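Local atomic coordinates of putative mannose-1-phosphate guanylyl transferase (Thermus thermophilus, PDB entry 2CU2), a protein that probably transfers a guanylyl group from GTP to mannose-1-phosphate, giving GDP-mannose. Residues 148-153 against 176-181; 184-189 against 232-237. All blocks are in the same frame, centred on the assembly; numbering follows the deposited sequence.

Contact 1: residues 148-153 against 176-181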
loop_
_atom_site.group_PDB
_atom_site.type_symbol
_atom_site.label_atom_id
_atom_site.label_comp_id
_atom_site.label_asym_id
_atom_site.label_seq_id
_atom_site.Cartn_x
_atom_site.Cartn_y
_atom_site.Cartn_z
ATOM N N TYR A 148 23.384 -15.819 -7.957
ATOM C CA TYR A 148 24.262 -16.538 -7.044
ATOM C C TYR A 148 25.546 -16.975 -7.723
ATOM O O TYR A 148 25.652 -17.004 -8.955
ATOM C CB TYR A 148 23.586 -17.801 -6.510
ATOM C CG TYR A 148 22.371 -17.585 -5.648
ATOM C CD1 TYR A 148 22.030 -16.316 -5.187
ATOM C CD2 TYR A 148 21.583 -18.668 -5.252
ATOM C CE1 TYR A 148 20.929 -16.126 -4.348
ATOM C CE2 TYR A 148 20.484 -18.491 -4.414
ATOM C CZ TYR A 148 20.165 -17.218 -3.967
ATOM O OH TYR A 148 19.088 -17.040 -3.138
ATOM N N GLY A 149 26.526 -17.305 -6.896
ATOM C CA GLY A 149 27.774 -17.828 -7.401
ATOM C C GLY A 149 27.598 -19.331 -7.269
ATOM O O GLY A 149 26.818 -19.792 -6.429
ATOM N N TYR A 150 28.296 -20.097 -8.096
ATOM C CA TYR A 150 28.214 -21.550 -8.050
ATOM C C TYR A 150 29.600 -22.132 -7.811
ATOM O O TYR A 150 30.604 -21.438 -7.974
ATOM C CB TYR A 150 27.652 -22.103 -9.366
ATOM C CG TYR A 150 26.186 -21.790 -9.603
ATOM C CD1 TYR A 150 25.748 -20.475 -9.769
ATOM C CD2 TYR A 150 25.237 -22.815 -9.665
ATOM C CE1 TYR A 150 24.406 -20.187 -9.989
ATOM C CE2 TYR A 150 23.890 -22.537 -9.889
ATOM C CZ TYR A 150 23.487 -21.222 -10.045
ATOM O OH TYR A 150 22.165 -20.933 -10.226
ATOM N N ILE A 151 29.646 -23.405 -7.426
ATOM C CA ILE A 151 30.906 -24.096 -7.179
ATOM C C ILE A 151 30.941 -25.438 -7.911
ATOM O O ILE A 151 29.963 -26.182 -7.895
ATOM C CB ILE A 151 31.111 -24.387 -5.684
ATOM C CG1 ILE A 151 31.018 -23.094 -4.867
ATOM C CG2 ILE A 151 32.468 -25.046 -5.478
ATOM C CD1 ILE A 151 31.083 -23.323 -3.359
ATOM N N ARG A 152 32.072 -25.740 -8.547
ATOM C CA ARG A 152 32.245 -27.006 -9.259
ATOM C C ARG A 152 32.693 -28.032 -8.240
ATOM O O ARG A 152 33.623 -27.778 -7.479
ATOM C CB ARG A 152 33.344 -26.920 -10.325
ATOM C CG ARG A 152 33.186 -25.853 -11.379
ATOM C CD ARG A 152 34.144 -26.153 -12.537
ATOM N NE ARG A 152 34.222 -25.068 -13.510
ATOM C CZ ARG A 152 34.943 -23.962 -13.339
ATOM N NH1 ARG A 152 35.656 -23.792 -12.231
ATOM N NH2 ARG A 152 34.946 -23.024 -14.277
ATOM N N LEU A 153 32.057 -29.195 -8.232
ATOM C CA LEU A 153 32.436 -30.230 -7.284
ATOM C C LEU A 153 33.247 -31.352 -7.916
ATOM O O LEU A 153 32.933 -31.821 -9.007
ATOM C CB LEU A 153 31.198 -30.836 -6.636
ATOM C CG LEU A 153 30.280 -29.937 -5.812
ATOM C CD1 LEU A 153 29.185 -30.809 -5.205
ATOM C CD2 LEU A 153 31.071 -29.220 -4.719
ATOM N N LEU A 176 21.303 -22.984 -15.904
ATOM C CA LEU A 176 20.733 -24.302 -16.183
ATOM C C LEU A 176 21.829 -25.335 -16.459
ATOM O O LEU A 176 21.767 -26.481 -16.035
ATOM C CB LEU A 176 19.847 -24.202 -17.434
ATOM C CG LEU A 176 18.453 -23.604 -17.199
ATOM C CD1 LEU A 176 17.704 -23.390 -18.510
ATOM C CD2 LEU A 176 17.520 -24.467 -16.356
ATOM N N GLU A 177 22.828 -24.905 -17.263
ATOM C CA GLU A 177 23.928 -25.816 -17.596
ATOM C C GLU A 177 24.749 -26.183 -16.353
ATOM O O GLU A 177 25.213 -27.306 -16.190
ATOM C CB GLU A 177 24.849 -25.153 -18.633
ATOM C CG GLU A 177 24.484 -25.471 -20.088
ATOM C CD GLU A 177 24.691 -26.945 -20.376
ATOM O OE1 GLU A 177 23.811 -27.549 -20.967
ATOM O OE2 GLU A 177 25.762 -27.462 -20.072
ATOM N N TYR A 178 24.972 -25.163 -15.484
ATOM C CA TYR A 178 25.699 -25.416 -14.237
ATOM C C TYR A 178 25.014 -26.542 -13.452
ATOM O O TYR A 178 25.632 -27.441 -12.895
ATOM C CB TYR A 178 25.663 -24.149 -13.368
ATOM C CG TYR A 178 26.614 -23.068 -13.789
ATOM C CD1 TYR A 178 27.524 -23.254 -14.832
ATOM C CD2 TYR A 178 26.595 -21.849 -13.109
ATOM C CE1 TYR A 178 28.390 -22.217 -15.186
ATOM C CE2 TYR A 178 27.463 -20.822 -13.452
ATOM C CZ TYR A 178 28.363 -21.003 -14.485
ATOM O OH TYR A 178 29.233 -19.985 -14.837
ATOM N N ILE A 179 23.672 -26.431 -13.383
ATOM C CA ILE A 179 22.900 -27.417 -12.633
ATOM C C ILE A 179 23.010 -28.820 -13.244
ATOM O O ILE A 179 23.208 -29.811 -12.555
ATOM C CB ILE A 179 21.443 -26.939 -12.555
ATOM C CG1 ILE A 179 21.384 -25.627 -11.770
ATOM C CG2 ILE A 179 20.588 -27.975 -11.802
ATOM C CD1 ILE A 179 19.969 -25.093 -11.580
ATOM N N ARG A 180 22.854 -28.888 -14.582
ATOM C CA ARG A 180 22.975 -30.188 -15.240
ATOM C C ARG A 180 24.321 -30.857 -14.919
ATOM O O ARG A 180 24.426 -32.064 -14.757
ATOM C CB ARG A 180 22.851 -29.997 -16.759
ATOM C CG ARG A 180 21.472 -29.502 -17.203
ATOM C CD ARG A 180 21.412 -29.233 -18.715
ATOM N NE ARG A 180 20.110 -28.674 -19.095
ATOM C CZ ARG A 180 20.093 -27.524 -19.804
ATOM N NH1 ARG A 180 21.222 -26.941 -20.174
ATOM N NH2 ARG A 180 18.920 -26.975 -20.124
ATOM N N LYS A 181 25.383 -30.023 -14.872
ATOM C CA LYS A 181 26.729 -30.560 -14.656
ATOM C C LYS A 181 27.036 -30.852 -13.179
ATOM O O LYS A 181 28.140 -31.243 -12.825
ATOM C CB LYS A 181 27.744 -29.536 -15.159
ATOM C CG LYS A 181 27.900 -29.542 -16.677
ATOM C CD LYS A 181 28.680 -28.331 -17.177
ATOM C CE LYS A 181 28.942 -28.388 -18.683
ATOM N NZ LYS A 181 28.921 -27.029 -19.228
HETATM O O HOH W 1 30.034 -30.326 -10.365
#
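The hydroxyl of Tyr-150, whose ring packs against Tyr-178, has two hydrogen-bond partners, the carbonyl oxygen of Glu-145 and the indole NE1 of Trp-185. These bonds help fix the ring, and tyrosine suits the place by joining a broad apolar face to a polar end that is satisfied although buried. Tyr-178 CD2 lies over one face of the Tyr-150 ring, off-centre, 3.5 Å from Tyr-150 CG. The ring planes are 59° apart, an oblique meeting. Both side chains set CG anti to the carbonyl carbon (chi1 -69° for Tyr-150, -78° for Tyr-178), which, with both CB atoms pointing across, brings the rings together between strand and helix. The helix is part of a beta-alpha-beta crossover: helix 172-180 links parallel strands 160-167 and 184-192, and strand 150-157 runs antiparallel between them. Ile-179 adds a looser apolar touch, its CG1 4.4 Å from Tyr-150 CE2. Where the helix ends, a water spans the segments, accepting from Leu-153 N at 3.1 Å and donating to Lys-181 O at 3.2 Å. Within the helical segment Arg-180 NH1 bridges to Glu-177 OE1 at 2.8 Å, and Lys-181 NZ weakly to Glu-177 OE2.

Contact 2: residues 184-189 against 232-237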
loop_
_atom_site.group_PDB
_atom_site.type_symbol
_atom_site.label_atom_id
_atom_site.label_comp_id
_atom_site.label_asym_id
_atom_site.label_seq_id
_atom_site.Cartn_x
_atom_site.Cartn_y
_atom_site.Cartn_z
ATOM N N VAL A 184 26.915 -26.596 -7.594
ATOM C CA VAL A 184 26.092 -26.218 -6.445
ATOM C C VAL A 184 26.242 -24.732 -6.097
ATOM O O VAL A 184 27.176 -24.064 -6.518
ATOM C CB VAL A 184 26.506 -27.084 -5.250
ATOM C CG1 VAL A 184 26.269 -28.559 -5.567
ATOM C CG2 VAL A 184 27.971 -26.867 -4.922
ATOM N N TRP A 185 25.241 -24.212 -5.346
ATOM C CA TRP A 185 25.265 -22.802 -4.954
ATOM C C TRP A 185 26.343 -22.546 -3.897
ATOM O O TRP A 185 26.548 -23.325 -2.972
ATOM C CB TRP A 185 23.894 -22.417 -4.375
ATOM C CG TRP A 185 22.851 -22.242 -5.420
ATOM C CD1 TRP A 185 23.027 -21.838 -6.766
ATOM C CD2 TRP A 185 21.414 -22.337 -5.207
ATOM N NE1 TRP A 185 21.840 -21.692 -7.424
ATOM C CE2 TRP A 185 20.779 -22.006 -6.430
ATOM C CE3 TRP A 185 20.625 -22.665 -4.094
ATOM C CZ2 TRP A 185 19.395 -22.035 -6.516
ATOM C CZ3 TRP A 185 19.239 -22.693 -4.174
ATOM C CH2 TRP A 185 18.624 -22.373 -5.397
ATOM N N ASN A 186 27.068 -21.420 -4.072
ATOM C CA ASN A 186 27.997 -20.966 -3.041
ATOM C C ASN A 186 27.219 -20.371 -1.861
ATOM O O ASN A 186 26.497 -19.392 -1.993
ATOM C CB ASN A 186 28.884 -19.881 -3.669
ATOM C CG ASN A 186 29.970 -19.450 -2.713
ATOM O OD1 ASN A 186 29.783 -19.352 -1.502
ATOM N ND2 ASN A 186 31.135 -19.126 -3.303
ATOM N N GLY A 187 27.352 -21.023 -0.692
ATOM C CA GLY A 187 26.526 -20.631 0.446
ATOM C C GLY A 187 27.083 -19.411 1.202
ATOM O O GLY A 187 26.474 -18.893 2.129
ATOM N N GLY A 188 28.301 -18.976 0.819
ATOM C CA GLY A 188 28.743 -17.746 1.472
ATOM C C GLY A 188 29.428 -18.013 2.820
ATOM O O GLY A 188 29.785 -17.105 3.559
ATOM N N VAL A 189 29.571 -19.310 3.153
ATOM C CA VAL A 189 30.217 -19.657 4.417
ATOM C C VAL A 189 31.569 -20.340 4.196
ATOM O O VAL A 189 31.763 -21.127 3.280
ATOM C CB VAL A 189 29.285 -20.584 5.197
ATOM C CG1 VAL A 189 29.940 -20.999 6.511
ATOM C CG2 VAL A 189 27.980 -19.872 5.491
ATOM N N SER A 232 35.424 -8.717 -3.013
ATOM C CA SER A 232 34.851 -9.810 -2.241
ATOM C C SER A 232 35.902 -10.885 -1.977
ATOM O O SER A 232 36.913 -10.987 -2.655
ATOM C CB SER A 232 33.678 -10.404 -3.024
ATOM O OG SER A 232 34.160 -11.386 -3.935
ATOM N N ILE A 233 35.667 -11.674 -0.918
ATOM C CA ILE A 233 36.611 -12.741 -0.630
ATOM C C ILE A 233 36.498 -13.865 -1.662
ATOM O O ILE A 233 37.429 -14.616 -1.918
ATOM C CB ILE A 233 36.317 -13.271 0.769
ATOM C CG1 ILE A 233 37.397 -14.270 1.189
ATOM C CG2 ILE A 233 34.963 -14.005 0.770
ATOM C CD1 ILE A 233 38.780 -13.620 1.286
ATOM N N ASP A 234 35.287 -13.981 -2.243
ATOM C CA ASP A 234 35.060 -15.007 -3.254
ATOM C C ASP A 234 35.922 -14.775 -4.498
ATOM O O ASP A 234 36.534 -15.680 -5.049
ATOM C CB ASP A 234 33.580 -14.973 -3.641
ATOM C CG ASP A 234 32.730 -15.339 -2.432
ATOM O OD1 ASP A 234 32.542 -14.471 -1.579
ATOM O OD2 ASP A 234 32.255 -16.469 -2.365
ATOM N N TYR A 235 35.923 -13.511 -4.962
ATOM C CA TYR A 235 36.669 -13.184 -6.173
ATOM C C TYR A 235 38.158 -12.980 -5.888
ATOM O O TYR A 235 39.029 -13.339 -6.669
ATOM C CB TYR A 235 36.075 -11.902 -6.762
ATOM C CG TYR A 235 36.832 -11.496 -7.977
ATOM C CD1 TYR A 235 36.823 -12.309 -9.106
ATOM C CD2 TYR A 235 37.484 -10.262 -8.023
ATOM C CE1 TYR A 235 37.440 -11.889 -10.275
ATOM C CE2 TYR A 235 38.110 -9.845 -9.189
ATOM C CZ TYR A 235 38.091 -10.654 -10.311
ATOM O OH TYR A 235 38.692 -10.238 -11.483
ATOM N N GLY A 236 38.436 -12.346 -4.734
ATOM C CA GLY A 236 39.815 -12.000 -4.418
ATOM C C GLY A 236 40.649 -13.220 -4.015
ATOM O O GLY A 236 41.856 -13.274 -4.208
ATOM N N VAL A 237 39.972 -14.210 -3.403
ATOM C CA VAL A 237 40.717 -15.348 -2.873
ATOM C C VAL A 237 40.158 -16.694 -3.343
ATOM O O VAL A 237 40.851 -17.527 -3.913
ATOM C CB VAL A 237 40.669 -15.278 -1.347
ATOM C CG1 VAL A 237 41.178 -16.587 -0.748
ATOM C CG2 VAL A 237 41.533 -14.132 -0.850
#
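Asp-234 and Asn-186 meet through one polar contact, Asn-186 ND2 lying 3.0 Å from Asp-234 OD2. The bond is weak because it is bent, with 122° at the hydrogen, and the amide and carboxylate planes are turned 54° from each other. The two side chains approach from opposite directions. Asn-186 has its CG trans to the backbone N (chi1 -174°), and from there the two ends of its amide do different work. While ND2 faces the carboxylate, OD1 turns back and accepts from Gly-188 N at 2.8 Å, in the carbonyl plane. This is an Asx turn, and it spans the corner where strand 184-192 of the nucleotidyltransferase sheet changes direction. Glycine suits position 188, since at its backbone angles a CB would be jammed against the preceding carbonyl oxygen. A leucine in place of Asn-186 would probably leave Gly-188 N without its side-chain acceptor and Asp-234 OD2 without its amide partner. Asp-234 sits in the first turn of helix 233-238, where the helix dipole probably favours a carboxylate. Just before the helix, Ser-232 is the N-cap, its short side chain letting OG accept from Tyr-235 N at 2.9 Å in a nearly straight bond. Beyond the segments, Ile-233 N is hydrogen-bonded to Thr-84 OG1, and Val-237 packs on helix 194-204.

In the fold
The centres of the two contacts lie about 13 Å apart, and strands 150-157 and 184-192, neighbours in the large mixed sheet of the nucleotidyltransferase region, join them directly. Ile-151 N lies 2.7 Å from Val-184 O and Gly-149 O lies 2.9 Å from Asn-186 N, both probable backbone hydrogen bonds. Along the chain the contacts come in series: contact 1 closes with helix 172-180, and strand 184-192 then opens contact 2, which helix 233-238 completes after a largely helical connection. The antiparallel strand pair thus carries helix 172-180 beside one of its strands and meets helix 233-238 where the other turns its corner, linking two separate helices to one sheet.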